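Local coordinates for Nitrate/nitrite binding protein NrtA (PDB 2G29), which binds nitrate as the solute-binding subunit of the NrtABCD ABC transporter, which takes up nitrate and probably also nitrite, at residues V191-N203 with C209-V223. Sequence-based numbering, arbitrary orientation.
With NO3 (nitrate ion), chain B.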
loop_
_atom_site.group_PDB
_atom_site.type_symbol
_atom_site.label_atom_id
_atom_site.label_comp_id
_atom_site.label_asym_id
_atom_site.label_seq_id
_atom_site.Cartn_x
_atom_site.Cartn_y
_atom_site.Cartn_z
ATOM N N VAL A 191 3.116 -13.693 3.770
ATOM C CA VAL A 191 4.300 -13.987 2.960
ATOM C C VAL A 191 4.912 -12.613 2.583
ATOM O O VAL A 191 4.192 -11.712 2.133
ATOM C CB VAL A 191 3.946 -14.756 1.628
ATOM C CG1 VAL A 191 5.196 -14.948 0.787
ATOM C CG2 VAL A 191 3.325 -16.131 1.954
ATOM N N PRO A 192 6.230 -12.423 2.774
ATOM C CA PRO A 192 6.834 -11.125 2.392
ATOM C C PRO A 192 6.562 -10.867 0.896
ATOM O O PRO A 192 6.627 -11.787 0.078
ATOM C CB PRO A 192 8.330 -11.339 2.660
ATOM C CG PRO A 192 8.344 -12.368 3.787
ATOM C CD PRO A 192 7.222 -13.324 3.397
ATOM N N PRO A 193 6.301 -9.614 0.518
ATOM C CA PRO A 193 6.017 -9.310 -0.887
ATOM C C PRO A 193 6.963 -9.884 -1.920
ATOM O O PRO A 193 6.504 -10.476 -2.901
ATOM C CB PRO A 193 5.987 -7.777 -0.921
ATOM C CG PRO A 193 5.366 -7.457 0.451
ATOM C CD PRO A 193 6.134 -8.428 1.379
ATOM N N ALA A 194 8.273 -9.737 -1.690
ATOM C CA ALA A 194 9.240 -10.224 -2.645
ATOM C C ALA A 194 9.352 -11.737 -2.688
ATOM O O ALA A 194 10.108 -12.282 -3.497
ATOM C CB ALA A 194 10.592 -9.605 -2.342
ATOM N N GLN A 195 8.612 -12.431 -1.822
ATOM C CA GLN A 195 8.646 -13.883 -1.773
ATOM C C GLN A 195 7.316 -14.510 -2.222
ATOM O O GLN A 195 7.187 -15.743 -2.227
ATOM C CB GLN A 195 8.965 -14.365 -0.352
ATOM C CG GLN A 195 10.385 -13.978 0.096
ATOM C CD GLN A 195 10.646 -14.275 1.568
ATOM O OE1 GLN A 195 10.181 -15.291 2.109
ATOM N NE2 GLN A 195 11.403 -13.395 2.225
ATOM N N MET A 196 6.349 -13.679 -2.642
ATOM C CA MET A 196 5.051 -14.218 -3.068
ATOM C C MET A 196 5.172 -15.144 -4.277
ATOM O O MET A 196 4.568 -16.231 -4.284
ATOM C CB MET A 196 4.091 -13.059 -3.385
ATOM C CG MET A 196 3.562 -12.324 -2.181
ATOM S SD MET A 196 2.251 -13.305 -1.412
ATOM C CE MET A 196 1.734 -12.170 -0.116
ATOM N N VAL A 197 5.907 -14.723 -5.304
ATOM C CA VAL A 197 6.056 -15.541 -6.500
ATOM C C VAL A 197 6.719 -16.896 -6.169
ATOM O O VAL A 197 6.230 -17.956 -6.601
ATOM C CB VAL A 197 6.841 -14.735 -7.592
ATOM C CG1 VAL A 197 7.179 -15.638 -8.804
ATOM C CG2 VAL A 197 5.986 -13.591 -8.081
ATOM N N ALA A 198 7.780 -16.891 -5.356
ATOM C CA ALA A 198 8.449 -18.158 -5.013
ATOM C C ALA A 198 7.509 -19.088 -4.263
ATOM O O ALA A 198 7.549 -20.321 -4.436
ATOM C CB ALA A 198 9.680 -17.885 -4.162
ATOM N N ASN A 199 6.659 -18.514 -3.424
ATOM C CA ASN A 199 5.718 -19.320 -2.663
ATOM C C ASN A 199 4.615 -19.924 -3.517
ATOM O O ASN A 199 4.281 -21.101 -3.335
ATOM C CB ASN A 199 5.118 -18.500 -1.517
ATOM C CG ASN A 199 5.972 -18.562 -0.277
ATOM O OD1 ASN A 199 5.720 -19.376 0.613
ATOM N ND2 ASN A 199 7.012 -17.741 -0.223
ATOM N N VAL A 200 4.062 -19.167 -4.468
ATOM C CA VAL A 200 2.994 -19.754 -5.270
ATOM C C VAL A 200 3.578 -20.881 -6.133
ATOM O O VAL A 200 2.911 -21.876 -6.421
ATOM C CB VAL A 200 2.191 -18.681 -6.109
ATOM C CG1 VAL A 200 2.976 -18.208 -7.307
ATOM C CG2 VAL A 200 0.815 -19.274 -6.508
ATOM N N LYS A 201 4.849 -20.751 -6.479
ATOM C CA LYS A 201 5.527 -21.789 -7.255
ATOM C C LYS A 201 5.571 -23.110 -6.513
ATOM O O LYS A 201 5.673 -24.170 -7.146
ATOM C CB LYS A 201 6.945 -21.345 -7.620
ATOM C CG LYS A 201 7.004 -20.059 -8.429
ATOM C CD LYS A 201 8.441 -19.647 -8.706
ATOM C CE LYS A 201 9.283 -20.837 -9.139
ATOM N NZ LYS A 201 9.851 -21.567 -7.972
ATOM N N VAL A 202 5.614 -23.078 -5.184
ATOM C CA VAL A 202 5.656 -24.334 -4.416
ATOM C C VAL A 202 4.308 -24.636 -3.760
ATOM O O VAL A 202 4.232 -25.380 -2.779
ATOM C CB VAL A 202 6.770 -24.327 -3.329
ATOM C CG1 VAL A 202 8.126 -24.407 -4.007
ATOM C CG2 VAL A 202 6.678 -23.087 -2.454
ATOM N N ASN A 203 3.249 -24.042 -4.310
ATOM C CA ASN A 203 1.891 -24.249 -3.825
ATOM C C ASN A 203 1.683 -23.984 -2.331
ATOM O O ASN A 203 0.968 -24.731 -1.642
ATOM C CB ASN A 203 1.422 -25.685 -4.157
ATOM C CG ASN A 203 -0.085 -25.785 -4.231
ATOM O OD1 ASN A 203 -0.740 -24.871 -4.743
ATOM N ND2 ASN A 203 -0.652 -26.892 -3.741
ATOM N N CYS A 209 -2.431 -11.724 -2.533
ATOM C CA CYS A 209 -2.581 -10.317 -2.861
ATOM C C CYS A 209 -1.276 -9.623 -2.515
ATOM O O CYS A 209 -0.780 -9.773 -1.383
ATOM C CB CYS A 209 -3.744 -9.727 -2.066
ATOM S SG CYS A 209 -4.094 -8.012 -2.480
ATOM N N VAL A 210 -0.743 -8.856 -3.480
ATOM C CA VAL A 210 0.569 -8.203 -3.318
ATOM C C VAL A 210 0.651 -7.058 -4.340
ATOM O O VAL A 210 -0.063 -7.057 -5.325
ATOM C CB VAL A 210 1.697 -9.253 -3.595
ATOM C CG1 VAL A 210 1.626 -9.734 -5.062
ATOM C CG2 VAL A 210 3.087 -8.696 -3.306
ATOM N N GLY A 211 1.485 -6.058 -4.084
ATOM C CA GLY A 211 1.586 -4.962 -5.050
ATOM C C GLY A 211 2.543 -5.224 -6.206
ATOM O O GLY A 211 3.329 -6.199 -6.214
ATOM N N GLU A 212 2.428 -4.370 -7.239
ATOM C CA GLU A 212 3.329 -4.488 -8.387
ATOM C C GLU A 212 4.768 -4.417 -7.850
ATOM O O GLU A 212 5.051 -3.723 -6.861
ATOM C CB GLU A 212 3.088 -3.348 -9.369
ATOM C CG GLU A 212 1.697 -3.287 -10.031
ATOM C CD GLU A 212 1.327 -4.495 -10.912
ATOM O OE1 GLU A 212 2.182 -5.389 -11.165
ATOM O OE2 GLU A 212 0.168 -4.510 -11.385
ATOM N N PRO A 213 5.721 -5.007 -8.564
ATOM C CA PRO A 213 5.610 -5.723 -9.847
ATOM C C PRO A 213 5.239 -7.203 -9.764
ATOM O O PRO A 213 5.190 -7.887 -10.788
ATOM C CB PRO A 213 7.021 -5.550 -10.412
ATOM C CG PRO A 213 7.884 -5.809 -9.153
ATOM C CD PRO A 213 7.128 -4.963 -8.090
ATOM N N TRP A 214 4.916 -7.698 -8.574
ATOM C CA TRP A 214 4.728 -9.140 -8.459
ATOM C C TRP A 214 3.551 -9.772 -9.183
ATOM O O TRP A 214 3.679 -10.920 -9.625
ATOM C CB TRP A 214 4.866 -9.519 -6.955
ATOM C CG TRP A 214 6.088 -8.870 -6.322
ATOM C CD1 TRP A 214 6.081 -7.804 -5.450
ATOM C CD2 TRP A 214 7.488 -9.148 -6.590
ATOM N NE1 TRP A 214 7.358 -7.412 -5.156
ATOM C CE2 TRP A 214 8.240 -8.220 -5.840
ATOM C CE3 TRP A 214 8.163 -10.083 -7.395
ATOM C CZ2 TRP A 214 9.648 -8.200 -5.855
ATOM C CZ3 TRP A 214 9.570 -10.066 -7.420
ATOM C CH2 TRP A 214 10.289 -9.132 -6.651
ATOM N N PRO A 215 2.420 -9.044 -9.355
ATOM C CA PRO A 215 1.300 -9.658 -10.093
ATOM C C PRO A 215 1.742 -9.888 -11.547
ATOM O O PRO A 215 1.494 -10.927 -12.113
ATOM C CB PRO A 215 0.207 -8.591 -9.999
ATOM C CG PRO A 215 0.478 -7.968 -8.605
ATOM C CD PRO A 215 1.993 -7.815 -8.656
ATOM N N LEU A 216 2.395 -8.905 -12.159
ATOM C CA LEU A 216 2.809 -9.102 -13.543
ATOM C C LEU A 216 3.896 -10.164 -13.629
ATOM O O LEU A 216 3.913 -10.950 -14.585
ATOM C CB LEU A 216 3.290 -7.784 -14.164
ATOM C CG LEU A 216 3.803 -7.900 -15.633
ATOM C CD1 LEU A 216 2.793 -8.585 -16.549
ATOM C CD2 LEU A 216 4.074 -6.510 -16.175
ATOM N N GLN A 217 4.807 -10.226 -12.646
ATOM C CA GLN A 217 5.840 -11.227 -12.721
ATOM C C GLN A 217 5.199 -12.612 -12.652
ATOM O O GLN A 217 5.646 -13.549 -13.294
ATOM C CB GLN A 217 6.841 -11.051 -11.586
ATOM C CG GLN A 217 7.891 -12.167 -11.627
ATOM C CD GLN A 217 9.027 -11.950 -10.661
ATOM O OE1 GLN A 217 9.049 -12.528 -9.572
ATOM N NE2 GLN A 217 9.973 -11.095 -11.047
ATOM N N THR A 218 4.139 -12.736 -11.860
ATOM C CA THR A 218 3.440 -14.022 -11.738
ATOM C C THR A 218 2.932 -14.473 -13.114
ATOM O O THR A 218 3.086 -15.658 -13.489
ATOM C CB THR A 218 2.234 -13.872 -10.795
ATOM O OG1 THR A 218 2.687 -13.570 -9.464
ATOM C CG2 THR A 218 1.436 -15.151 -10.744
ATOM N N VAL A 219 2.318 -13.521 -13.833
ATOM C CA VAL A 219 1.782 -13.784 -15.169
ATOM C C VAL A 219 2.909 -14.108 -16.149
ATOM O O VAL A 219 2.871 -15.125 -16.872
ATOM C CB VAL A 219 0.984 -12.559 -15.663
ATOM C CG1 VAL A 219 0.660 -12.691 -17.168
ATOM C CG2 VAL A 219 -0.328 -12.426 -14.875
ATOM N N ASN A 220 3.944 -13.280 -16.155
ATOM C CA ASN A 220 5.019 -13.512 -17.095
ATOM C C ASN A 220 5.785 -14.798 -16.859
ATOM O O ASN A 220 6.271 -15.393 -17.825
ATOM C CB ASN A 220 5.986 -12.305 -17.137
ATOM C CG ASN A 220 5.381 -11.075 -17.820
ATOM O OD1 ASN A 220 4.424 -11.186 -18.547
ATOM N ND2 ASN A 220 5.961 -9.897 -17.580
ATOM N N GLN A 221 5.895 -15.223 -15.604
ATOM C CA GLN A 221 6.576 -16.479 -15.329
ATOM C C GLN A 221 5.652 -17.680 -15.533
ATOM O O GLN A 221 6.102 -18.824 -15.505
ATOM C CB GLN A 221 7.172 -16.468 -13.902
ATOM C CG GLN A 221 8.346 -15.512 -13.798
ATOM C CD GLN A 221 9.167 -15.638 -12.531
ATOM O OE1 GLN A 221 10.002 -14.774 -12.240
ATOM N NE2 GLN A 221 8.955 -16.697 -11.781
ATOM N N GLY A 222 4.359 -17.409 -15.733
ATOM C CA GLY A 222 3.392 -18.473 -15.950
ATOM C C GLY A 222 3.102 -19.318 -14.737
ATOM O O GLY A 222 2.719 -20.482 -14.876
ATOM N N VAL A 223 3.266 -18.751 -13.547
ATOM C CA VAL A 223 3.053 -19.533 -12.332
ATOM C C VAL A 223 1.746 -19.221 -11.642
ATOM O O VAL A 223 1.497 -19.682 -10.525
ATOM C CB VAL A 223 4.229 -19.369 -11.326
ATOM C CG1 VAL A 223 5.509 -19.887 -11.994
ATOM C CG2 VAL A 223 4.397 -17.909 -10.922
HETATM N N NO3 B . 2.825 -5.088 -1.223
HETATM O O1 NO3 B . 2.428 -4.108 -2.086
HETATM O O2 NO3 B . 2.984 -6.420 -1.412
HETATM O O3 NO3 B . 3.098 -4.644 0.203
#
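Trp214 O, which lies 3.9 Å from Val197 CG2, accepts two bonds within its own helix, from Thr218 N and, at 2.8 Å, from Thr218 OG1, the two donors arriving on opposite faces of the carbonyl plane. The hydroxyl is thereby fixed beside the same methyl, Thr218 OG1 standing 3.6 Å from Val197 CG2. Val197 is a knob in a hole formed by Trp214, Gln217, Thr218 and Gln221. With CG1 anti to the backbone N (chi1 173°), that methyl turns to the amide of Gln221, while CG2 meets the Gln217 amide oxygen. Gln217 in turn is tied through NE2 to Asp295.

Toward the helix starts, the chain at Pro193 and Ala194 passes over one face of the Trp214 indole. Pro193 O and Ala194 CA sit over this face near its rim, the latter in a CH-pi contact 4.1 Å from the centroid of the six-membered ring; Pro213 CG covers the opposite face, and Trp214 NE1 bonds to Ala41 O. At the far end, Val223, just past the Schellman turn at Gly222, sends CG2 to Val200 CG1 at 3.9 Å and CG1 to the aliphatic part of Lys201. The axes of helices 196-201 and 214-221 are inclined at 40° and approach to 10.1 Å.

Where helix 196-201 meets strand 207-211, Met196 CG packs against Val210 CG2, which also touches Pro193. Pro193 CG and Val210 CG2 both border nitrate O2, and Gly211 N donates a nearly straight 3.1 Å bond to that oxygen (168°). Trp73 and Lys240 also bind the anion. Two helices packed side by side on one face of strand 207-211, whose end meets the ligand, with helix 166-177 on the other face, are characteristic of the alpha/beta domains of periplasmic solute-binding proteins, here at the nitrate site.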